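Local coordinates for protein delta-aminolevulinic acid dehydratase (Toxoplasma gondii ME49, PDB 3OBK) that catalyses the condensation of two molecules of 5-aminolevulinic acid to porphobilinogen, an early step of tetrapyrrole (haem) biosynthesis, and assembles as an octamer, at residues 106-111 against 135-140; 90-95 against 116-121; 164-169 against 194-199. One frame throughout, in Å; residues are numbered along the deposited sequence.

How the contacts relate
All three contacts belong to one TIM barrel but sit at different levels of it. Contact 2 joins strand 89-95 to its own helix, 114-125, through aliphatic groups alone. Contact 1 lies where the polypeptide leaves strands 89-95 and 130-135, and combines a ring, a bridging water and a residue of the porphobilinogen pocket. Contact 3 pairs helix 158-175 with helix 189-199, whose outer side meets other subunits. The touching residues of contacts 2 and 3 are all buried; contact 1 is mostly so, with Glu107 partly exposed. Contact 1 borders both others: Pro94 packs on Tyr140, while the Gln168 side chain reaches the backbone of Ala136. Contacts 2 and 3 do not touch.

Contact 1 of 3, residues 106-111 against 135-140; sequences EESYNP and VALDPY. With PBG (3-[5-(aminomethyl)-4-(carboxymethyl)-1H-pyrrol-3-yl]propanoic acid), chain L.
A water molecule joins the two loops by bonding to both Ser108 and Tyr140. It donates to the carbonyl oxygen Ser108 O at 3.0 Å and lies 2.6 Å from the phenol oxygen Tyr140 OH, tying the far end of the tyrosine to the short 3-10 turn 106-108. The body of the ring is covered by that same turn. Ser108 CA stands 3.7 Å from the centroid of the Tyr140 ring and only 2° off its normal, a CH-pi contact over the middle of one face, with Ser108 N above the same face. Ser108 CB leans to one side, 3.7 Å from Tyr140 CD2, and on the other Glu107 CG comes within 3.8 Å of Tyr140 CD1. With CG turned anti to the carbonyl carbon (chi1 -54°), Tyr140 directs its ring at the turn. The hydroxyl of Ser108 is bonded to Ala105 O, yet it also touches a methyl group, Leu137 CD2, at 3.7 Å. Beyond the aliphatic part of Glu107, its carboxylate turns back to its own loop: Asn110 ND2 donates to Glu107 OE1 at 2.8 Å, nearly straight (165°), on the syn side of that oxygen and close to the amide plane. Asp138 accepts a weak hydrogen bond from PBG N1, although the exact placement of its carboxylate against the product is uncertain. Ala136 N donates to Gln168 OE1 of helix 158-175. The loops following the C-terminal ends of neighbouring strands form the active-site end of a TIM barrel, here at the porphobilinogen pocket.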
loop_
_atom_site.group_PDB
_atom_site.type_symbol
_atom_site.label_atom_id
_atom_site.label_comp_id
_atom_site.label_asym_id
_atom_site.label_seq_id
_atom_site.Cartn_x
_atom_site.Cartn_y
_atom_site.Cartn_z
ATOM N N GLU A 106 -35.193 15.022 -29.719
ATOM C CA GLU A 106 -34.447 15.286 -30.976
ATOM C C GLU A 106 -33.975 16.731 -31.187
ATOM O O GLU A 106 -33.056 16.974 -31.964
ATOM C CB GLU A 106 -35.210 14.782 -32.232
ATOM C CG GLU A 106 -36.480 15.570 -32.658
ATOM C CD GLU A 106 -37.728 15.227 -31.846
ATOM O OE1 GLU A 106 -37.749 14.211 -31.113
ATOM O OE2 GLU A 106 -38.701 16.000 -31.942
ATOM N N GLU A 107 -34.580 17.691 -30.495
ATOM C CA GLU A 107 -34.061 19.062 -30.524
ATOM C C GLU A 107 -32.614 19.149 -29.990
ATOM O O GLU A 107 -31.903 20.100 -30.284
ATOM C CB GLU A 107 -35.009 19.988 -29.751
ATOM C CG GLU A 107 -34.643 21.486 -29.717
ATOM C CD GLU A 107 -34.511 22.198 -31.084
ATOM O OE1 GLU A 107 -35.106 21.752 -32.108
ATOM O OE2 GLU A 107 -33.787 23.236 -31.103
ATOM N N SER A 108 -32.180 18.147 -29.225
ATOM C CA SER A 108 -30.817 18.090 -28.686
ATOM C C SER A 108 -29.712 18.097 -29.748
ATOM O O SER A 108 -28.623 18.633 -29.506
ATOM C CB SER A 108 -30.643 16.865 -27.780
ATOM O OG SER A 108 -30.751 15.651 -28.491
ATOM N N TYR A 109 -29.991 17.508 -30.911
ATOM C CA TYR A 109 -29.044 17.501 -32.001
ATOM C C TYR A 109 -29.484 18.346 -33.184
ATOM O O TYR A 109 -29.020 18.132 -34.292
ATOM C CB TYR A 109 -28.714 16.073 -32.442
ATOM C CG TYR A 109 -29.893 15.164 -32.712
ATOM C CD1 TYR A 109 -30.510 15.140 -33.954
ATOM C CD2 TYR A 109 -30.355 14.292 -31.738
ATOM C CE1 TYR A 109 -31.578 14.286 -34.214
ATOM C CE2 TYR A 109 -31.424 13.433 -31.985
ATOM C CZ TYR A 109 -32.026 13.442 -33.222
ATOM O OH TYR A 109 -33.088 12.608 -33.456
ATOM N N ASN A 110 -30.328 19.343 -32.945
ATOM C CA ASN A 110 -30.709 20.308 -33.973
ATOM C C ASN A 110 -29.622 21.367 -34.133
ATOM O O ASN A 110 -29.450 22.193 -33.260
ATOM C CB ASN A 110 -32.039 20.961 -33.594
ATOM C CG ASN A 110 -32.465 22.056 -34.569
ATOM O OD1 ASN A 110 -31.812 22.288 -35.593
ATOM N ND2 ASN A 110 -33.558 22.753 -34.236
ATOM N N PRO A 111 -28.909 21.382 -35.267
ATOM C CA PRO A 111 -27.766 22.297 -35.412
ATOM C C PRO A 111 -28.112 23.785 -35.510
ATOM O O PRO A 111 -27.207 24.633 -35.490
ATOM C CB PRO A 111 -27.080 21.824 -36.702
ATOM C CG PRO A 111 -27.986 20.886 -37.354
ATOM C CD PRO A 111 -29.204 20.667 -36.521
ATOM N N VAL A 135 -24.162 17.315 -22.175
ATOM C CA VAL A 135 -24.771 16.278 -23.013
ATOM C C VAL A 135 -25.717 15.469 -22.136
ATOM O O VAL A 135 -25.333 14.944 -21.097
ATOM C CB VAL A 135 -23.731 15.384 -23.702
ATOM C CG1 VAL A 135 -24.399 14.184 -24.411
ATOM C CG2 VAL A 135 -22.887 16.220 -24.677
ATOM N N ALA A 136 -26.967 15.402 -22.559
ATOM C CA ALA A 136 -28.061 14.877 -21.750
ATOM C C ALA A 136 -29.341 15.401 -22.351
ATOM O O ALA A 136 -29.380 16.505 -22.918
ATOM C CB ALA A 136 -27.956 15.285 -20.286
ATOM N N LEU A 137 -30.383 14.598 -22.260
ATOM C CA LEU A 137 -31.608 14.922 -22.970
ATOM C C LEU A 137 -32.560 15.698 -22.108
ATOM O O LEU A 137 -33.580 16.108 -22.579
ATOM C CB LEU A 137 -32.295 13.654 -23.449
ATOM C CG LEU A 137 -31.436 12.757 -24.325
ATOM C CD1 LEU A 137 -32.263 11.577 -24.816
ATOM C CD2 LEU A 137 -30.852 13.503 -25.500
ATOM N N ASP A 138 -32.262 15.901 -20.836
ATOM C CA ASP A 138 -33.333 16.410 -19.986
ATOM C C ASP A 138 -33.778 17.807 -20.326
ATOM O O ASP A 138 -34.934 18.112 -20.142
ATOM C CB ASP A 138 -33.119 16.234 -18.467
ATOM C CG ASP A 138 -31.718 16.514 -17.997
ATOM O OD1 ASP A 138 -30.728 16.114 -18.650
ATOM O OD2 ASP A 138 -31.633 17.057 -16.875
ATOM N N PRO A 139 -32.884 18.659 -20.837
ATOM C CA PRO A 139 -33.392 19.983 -21.175
ATOM C C PRO A 139 -34.337 19.946 -22.355
ATOM O O PRO A 139 -35.027 20.919 -22.620
ATOM C CB PRO A 139 -32.124 20.787 -21.529
ATOM C CG PRO A 139 -30.950 20.022 -20.944
ATOM C CD PRO A 139 -31.407 18.584 -20.863
ATOM N N TYR A 140 -34.331 18.847 -23.087
ATOM C CA TYR A 140 -35.141 18.709 -24.291
ATOM C C TYR A 140 -36.229 17.678 -24.142
ATOM O O TYR A 140 -36.976 17.451 -25.071
ATOM C CB TYR A 140 -34.245 18.280 -25.441
ATOM C CG TYR A 140 -33.067 19.195 -25.628
ATOM C CD1 TYR A 140 -33.154 20.311 -26.453
ATOM C CD2 TYR A 140 -31.859 18.949 -24.976
ATOM C CE1 TYR A 140 -32.079 21.124 -26.638
ATOM C CE2 TYR A 140 -30.794 19.776 -25.146
ATOM C CZ TYR A 140 -30.910 20.855 -25.974
ATOM O OH TYR A 140 -29.839 21.678 -26.138
HETATM C CHA PBG L . -28.816 17.505 -16.496
HETATM C C1A PBG L . -28.133 18.373 -15.490
HETATM C C2A PBG L . -28.556 18.620 -14.188
HETATM C C3A PBG L . -27.615 19.470 -13.637
HETATM C C4A PBG L . -26.615 19.640 -14.577
HETATM N NA PBG L . -26.962 18.993 -15.697
HETATM C C5A PBG L . -29.857 18.228 -13.528
HETATM C C6A PBG L . -30.054 16.802 -13.243
HETATM O O1A PBG L . -29.328 15.991 -13.877
HETATM O O2A PBG L . -30.968 16.438 -12.469
HETATM C C7A PBG L . -27.690 20.072 -12.287
HETATM C C8A PBG L . -26.750 21.181 -11.994
HETATM C C9A PBG L . -26.995 21.995 -10.793
HETATM O O3A PBG L . -26.509 23.123 -10.767
HETATM O O4A PBG L . -27.871 21.736 -9.954
HETATM N N1 PBG L . -28.151 16.318 -16.925
HETATM O O HOH W 1 -27.892 20.480 -27.282
#

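Contact 2 of 3, residues 90-95 against 116-121; sequences FMLFPK and PRAIMA
Leu92 meets Ile119 through a single methyl group: Leu92 CD1 lies 4.0 Å from Ile119 CG1, the closest approach between strand residues 90-95 and helix residues 116-121. The side chains cross obliquely, and the CD1 methyl meets the CG1 methylene. Leu92 CG is anti to its carbonyl carbon (chi1 -45°), which carries CD1 out from the strand to the helix, while Ile119 also has CG1 anti to the carbonyl carbon, a torsion that puts this methylene where Leu92 CD1 meets it. Ala118 makes the looser half of the contact. Its CB points at the strand but stays 4.4 Å from Leu92 CD1. Between the backbones, Leu92 CA and Ile119 CA are 8.2 Å apart. These elements belong to a beta-alpha-beta unit, in which strand 89-95, helix 114-125 and strand 130-135 follow one another and the helix covers the outside of the TIM barrel. Alternation along the strand sends Leu92 and Pro94 to the helical layer; Phe93, between them, belongs to the porphobilinogen pocket. Leu115 and Leu122 of the same helix also pack on Leu92, and Ile119 continues to Leu131 on the neighbouring strand, so the apolar layer extends well beyond the three residues that touch here. Across the helix the character changes: Met120 is exposed, and Arg117 and Ala121 are partly so. The Arg117 guanidinium group forms a salt bridge with Asp54 and bonds to Asp112 O.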
loop_
_atom_site.group_PDB
_atom_site.type_symbol
_atom_site.label_atom_id
_atom_site.label_comp_id
_atom_site.label_asym_id
_atom_site.label_seq_id
_atom_site.Cartn_x
_atom_site.Cartn_y
_atom_site.Cartn_z
ATOM N N PHE A 90 -16.506 28.215 -19.390
ATOM C CA PHE A 90 -17.914 28.521 -19.248
ATOM C C PHE A 90 -18.726 27.344 -19.735
ATOM O O PHE A 90 -18.483 26.796 -20.809
ATOM C CB PHE A 90 -18.282 29.756 -20.082
ATOM C CG PHE A 90 -17.477 30.964 -19.759
ATOM C CD1 PHE A 90 -17.953 31.895 -18.883
ATOM C CD2 PHE A 90 -16.232 31.146 -20.305
ATOM C CE1 PHE A 90 -17.209 33.001 -18.574
ATOM C CE2 PHE A 90 -15.479 32.236 -19.993
ATOM C CZ PHE A 90 -15.963 33.161 -19.109
ATOM N N MET A 91 -19.705 26.971 -18.945
ATOM C CA MET A 91 -20.523 25.809 -19.217
ATOM C C MET A 91 -21.889 26.405 -19.579
ATOM O O MET A 91 -22.334 27.338 -18.921
ATOM C CB MET A 91 -20.538 24.970 -17.929
ATOM C CG MET A 91 -20.967 23.536 -17.982
ATOM S SD MET A 91 -20.675 22.724 -16.340
ATOM C CE MET A 91 -19.082 21.915 -16.509
ATOM N N LEU A 92 -22.538 25.896 -20.623
ATOM C CA LEU A 92 -23.797 26.473 -21.122
ATOM C C LEU A 92 -24.981 25.519 -21.117
ATOM O O LEU A 92 -24.931 24.434 -21.679
ATOM C CB LEU A 92 -23.639 26.973 -22.561
ATOM C CG LEU A 92 -22.409 27.778 -22.936
ATOM C CD1 LEU A 92 -22.534 28.062 -24.409
ATOM C CD2 LEU A 92 -22.290 29.062 -22.113
ATOM N N PHE A 93 -26.068 25.964 -20.525
ATOM C CA PHE A 93 -27.272 25.182 -20.448
ATOM C C PHE A 93 -28.394 25.952 -21.152
ATOM O O PHE A 93 -28.519 27.154 -20.968
ATOM C CB PHE A 93 -27.630 24.983 -18.987
ATOM C CG PHE A 93 -26.617 24.211 -18.201
ATOM C CD1 PHE A 93 -26.563 22.829 -18.278
ATOM C CD2 PHE A 93 -25.787 24.850 -17.316
ATOM C CE1 PHE A 93 -25.663 22.117 -17.509
ATOM C CE2 PHE A 93 -24.906 24.153 -16.536
ATOM C CZ PHE A 93 -24.829 22.802 -16.623
ATOM N N PRO A 94 -29.190 25.278 -21.983
ATOM C CA PRO A 94 -30.326 25.931 -22.639
ATOM C C PRO A 94 -31.668 25.695 -21.949
ATOM O O PRO A 94 -32.016 24.562 -21.652
ATOM C CB PRO A 94 -30.349 25.270 -24.004
ATOM C CG PRO A 94 -29.859 23.902 -23.751
ATOM C CD PRO A 94 -28.924 23.958 -22.562
ATOM N N LYS A 95 -32.400 26.774 -21.689
ATOM C CA LYS A 95 -33.830 26.678 -21.382
ATOM C C LYS A 95 -34.544 26.643 -22.732
ATOM O O LYS A 95 -34.573 27.626 -23.444
ATOM C CB LYS A 95 -34.283 27.844 -20.471
ATOM C CG LYS A 95 -35.699 28.431 -20.678
ATOM C CD LYS A 95 -36.842 27.458 -20.433
ATOM C CE LYS A 95 -38.211 28.199 -20.211
ATOM N NZ LYS A 95 -38.682 29.139 -21.325
ATOM N N PRO A 116 -26.448 25.270 -29.882
ATOM C CA PRO A 116 -25.432 25.471 -30.934
ATOM C C PRO A 116 -25.270 26.914 -31.378
ATOM O O PRO A 116 -24.172 27.335 -31.658
ATOM C CB PRO A 116 -25.961 24.623 -32.102
ATOM C CG PRO A 116 -26.681 23.557 -31.464
ATOM C CD PRO A 116 -27.357 24.174 -30.243
ATOM N N ARG A 117 -26.350 27.673 -31.445
ATOM C CA ARG A 117 -26.241 29.088 -31.820
ATOM C C ARG A 117 -25.521 29.893 -30.730
ATOM O O ARG A 117 -24.781 30.824 -31.032
ATOM C CB ARG A 117 -27.619 29.697 -32.099
ATOM C CG ARG A 117 -28.241 29.247 -33.390
ATOM C CD ARG A 117 -29.571 29.981 -33.656
ATOM N NE ARG A 117 -30.718 29.323 -33.008
ATOM C CZ ARG A 117 -31.505 29.837 -32.055
ATOM N NH1 ARG A 117 -32.506 29.092 -31.615
ATOM N NH2 ARG A 117 -31.327 31.065 -31.536
ATOM N N ALA A 118 -25.750 29.544 -29.473
ATOM C CA ALA A 118 -25.094 30.218 -28.365
ATOM C C ALA A 118 -23.597 29.997 -28.427
ATOM O O ALA A 118 -22.814 30.929 -28.207
ATOM C CB ALA A 118 -25.643 29.731 -27.042
ATOM N N ILE A 119 -23.207 28.766 -28.738
ATOM C CA ILE A 119 -21.801 28.424 -28.881
ATOM C C ILE A 119 -21.166 29.175 -30.045
ATOM O O ILE A 119 -20.090 29.736 -29.901
ATOM C CB ILE A 119 -21.611 26.923 -29.122
ATOM C CG1 ILE A 119 -21.964 26.123 -27.872
ATOM C CG2 ILE A 119 -20.180 26.622 -29.568
ATOM C CD1 ILE A 119 -21.882 24.630 -28.100
ATOM N N MET A 120 -21.820 29.176 -31.197
ATOM C CA MET A 120 -21.282 29.893 -32.358
ATOM C C MET A 120 -21.184 31.364 -32.083
ATOM O O MET A 120 -20.203 31.978 -32.429
ATOM C CB MET A 120 -22.115 29.662 -33.615
ATOM C CG MET A 120 -21.878 28.291 -34.258
ATOM S SD MET A 120 -22.995 27.976 -35.649
ATOM C CE MET A 120 -24.335 27.065 -34.886
ATOM N N ALA A 121 -22.187 31.918 -31.427
ATOM C CA ALA A 121 -22.181 33.334 -31.101
ATOM C C ALA A 121 -21.047 33.692 -30.113
ATOM O O ALA A 121 -20.402 34.716 -30.247
ATOM C CB ALA A 121 -23.547 33.754 -30.567
#

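Contact 3 of 3, residues 164-169 against 194-199; sequences QLCKQA and RESLDM
Helix residues 164-169 and 194-199 come closest at Cys166 and Ser196, whose CA atoms are 6.4 Å apart, and again at Ala169 and Leu197, with 7.4 Å between CA atoms. Small side chains allow the first approach. Cys166 SG lies 3.3 Å from Ser196 OG, and Ser196 OG is also 3.5 Å from Cys166 CB, so the hydroxyl oxygen lies beside both CB and SG of the cysteine. Ser196 has OG anti to its carbonyl carbon and beside the backbone N (chi1 -59°), and that oxygen bonds to Ala192 O, one turn back on its own helix. At the second approach a methyl group takes over: Leu197 CD2 touches the backbone oxygen Ala169 O at 3.8 Å, and is 4.4 Å from Ala169 CB, which points at the opposing helix. On the far side of residues 194-199, Arg194 closes on Asp198 one turn later in a salt bridge. Its NE and NH1 both bond to a single carboxylate oxygen, Asp198 OD1, at 2.9 Å and 2.8 Å respectively, each bond bent to about 140°. NE arrives on the syn side and NH1 nearly along the axis of the C-O bond; two donors on one oxygen probably stabilise the carboxylate's negative charge and fix its rotation. Arg194 NH2 turns to Thr205 O, and Trp16 of a neighbouring subunit packs on both Asp198 and Met199. Ile193 adds further apolar contacts to Cys166 and Ala169. Close packing of two successive outer helices is typical of a TIM barrel, and here the second is met by N-terminal residues of two other subunits of the octamer.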
loop_
_atom_site.group_PDB
_atom_site.type_symbol
_atom_site.label_atom_id
_atom_site.label_comp_id
_atom_site.label_asym_id
_atom_site.label_seq_id
_atom_site.Cartn_x
_atom_site.Cartn_y
_atom_site.Cartn_z
ATOM N N GLN A 164 -28.746 8.826 -29.107
ATOM C CA GLN A 164 -29.140 10.238 -29.081
ATOM C C GLN A 164 -28.023 11.135 -28.565
ATOM O O GLN A 164 -27.762 12.204 -29.128
ATOM C CB GLN A 164 -30.380 10.470 -28.208
ATOM C CG GLN A 164 -31.683 9.775 -28.626
ATOM C CD GLN A 164 -32.093 10.054 -30.060
ATOM O OE1 GLN A 164 -31.520 9.505 -30.976
ATOM N NE2 GLN A 164 -33.094 10.899 -30.250
ATOM N N LEU A 165 -27.362 10.715 -27.489
ATOM C CA LEU A 165 -26.286 11.532 -26.913
ATOM C C LEU A 165 -25.090 11.649 -27.858
ATOM O O LEU A 165 -24.397 12.690 -27.870
ATOM C CB LEU A 165 -25.808 10.949 -25.596
ATOM C CG LEU A 165 -26.828 10.815 -24.484
ATOM C CD1 LEU A 165 -26.203 10.075 -23.308
ATOM C CD2 LEU A 165 -27.343 12.168 -24.097
ATOM N N CYS A 166 -24.844 10.596 -28.645
ATOM C CA CYS A 166 -23.815 10.656 -29.672
ATOM C C CYS A 166 -24.155 11.712 -30.714
ATOM O O CYS A 166 -23.275 12.471 -31.145
ATOM C CB CYS A 166 -23.582 9.302 -30.327
ATOM S SG CYS A 166 -22.762 8.105 -29.207
ATOM N N LYS A 167 -25.423 11.809 -31.083
ATOM C CA LYS A 167 -25.807 12.812 -32.062
ATOM C C LYS A 167 -25.650 14.182 -31.456
ATOM O O LYS A 167 -25.121 15.063 -32.092
ATOM C CB LYS A 167 -27.248 12.631 -32.538
ATOM C CG LYS A 167 -27.488 11.419 -33.426
ATOM C CD LYS A 167 -28.981 11.265 -33.571
ATOM C CE LYS A 167 -29.401 10.186 -34.520
ATOM N NZ LYS A 167 -30.835 10.451 -34.910
ATOM N N GLN A 168 -26.115 14.341 -30.224
ATOM C CA GLN A 168 -25.982 15.585 -29.494
ATOM C C GLN A 168 -24.551 16.025 -29.370
ATOM O O GLN A 168 -24.249 17.198 -29.635
ATOM C CB GLN A 168 -26.573 15.507 -28.089
ATOM C CG GLN A 168 -26.587 16.865 -27.372
ATOM C CD GLN A 168 -27.138 16.791 -25.980
ATOM O OE1 GLN A 168 -27.220 15.714 -25.398
ATOM N NE2 GLN A 168 -27.531 17.931 -25.437
ATOM N N ALA A 169 -23.677 15.118 -28.954
ATOM C CA ALA A 169 -22.252 15.485 -28.808
ATOM C C ALA A 169 -21.623 15.927 -30.137
ATOM O O ALA A 169 -20.799 16.830 -30.138
ATOM C CB ALA A 169 -21.398 14.343 -28.142
ATOM N N ARG A 194 -16.987 9.078 -27.529
ATOM C CA ARG A 194 -15.609 9.251 -27.958
ATOM C C ARG A 194 -15.398 8.779 -29.410
ATOM O O ARG A 194 -14.738 9.457 -30.181
ATOM C CB ARG A 194 -14.669 8.504 -27.013
ATOM C CG ARG A 194 -13.179 8.694 -27.321
ATOM C CD ARG A 194 -12.684 10.109 -27.028
ATOM N NE ARG A 194 -12.835 11.006 -28.167
ATOM C CZ ARG A 194 -12.861 12.330 -28.083
ATOM N NH1 ARG A 194 -13.021 13.047 -29.181
ATOM N NH2 ARG A 194 -12.737 12.949 -26.907
ATOM N N GLU A 195 -15.972 7.629 -29.762
ATOM C CA GLU A 195 -15.710 6.995 -31.043
ATOM C C GLU A 195 -16.444 7.725 -32.127
ATOM O O GLU A 195 -15.899 7.894 -33.211
ATOM C CB GLU A 195 -16.150 5.533 -31.038
ATOM C CG GLU A 195 -15.558 4.713 -32.162
ATOM C CD GLU A 195 -16.011 3.236 -32.163
ATOM O OE1 GLU A 195 -15.528 2.468 -31.299
ATOM O OE2 GLU A 195 -16.807 2.851 -33.062
ATOM N N SER A 196 -17.673 8.137 -31.822
ATOM C CA SER A 196 -18.484 8.965 -32.698
ATOM C C SER A 196 -17.772 10.262 -33.031
ATOM O O SER A 196 -17.668 10.639 -34.210
ATOM C CB SER A 196 -19.826 9.296 -32.031
ATOM O OG SER A 196 -20.543 8.114 -31.714
ATOM N N LEU A 197 -17.290 10.939 -31.997
ATOM C CA LEU A 197 -16.527 12.148 -32.189
ATOM C C LEU A 197 -15.347 11.900 -33.127
ATOM O O LEU A 197 -15.113 12.656 -34.054
ATOM C CB LEU A 197 -16.035 12.707 -30.848
ATOM C CG LEU A 197 -17.113 13.345 -29.966
ATOM C CD1 LEU A 197 -16.555 13.743 -28.616
ATOM C CD2 LEU A 197 -17.736 14.558 -30.625
ATOM N N ASP A 198 -14.621 10.821 -32.891
ATOM C CA ASP A 198 -13.382 10.573 -33.599
ATOM C C ASP A 198 -13.644 10.186 -35.042
ATOM O O ASP A 198 -12.930 10.595 -35.940
ATOM C CB ASP A 198 -12.596 9.488 -32.884
ATOM C CG ASP A 198 -12.113 9.923 -31.519
ATOM O OD1 ASP A 198 -12.390 11.065 -31.071
ATOM O OD2 ASP A 198 -11.427 9.115 -30.889
ATOM N N MET A 199 -14.690 9.414 -35.271
ATOM C CA MET A 199 -15.071 9.090 -36.631
ATOM C C MET A 199 -15.530 10.325 -37.394
ATOM O O MET A 199 -15.429 10.350 -38.616
ATOM C CB MET A 199 -16.174 8.045 -36.661
ATOM C CG MET A 199 -15.703 6.645 -36.374
ATOM S SD MET A 199 -17.084 5.474 -36.381
ATOM C CE MET A 199 -18.307 6.288 -35.352
#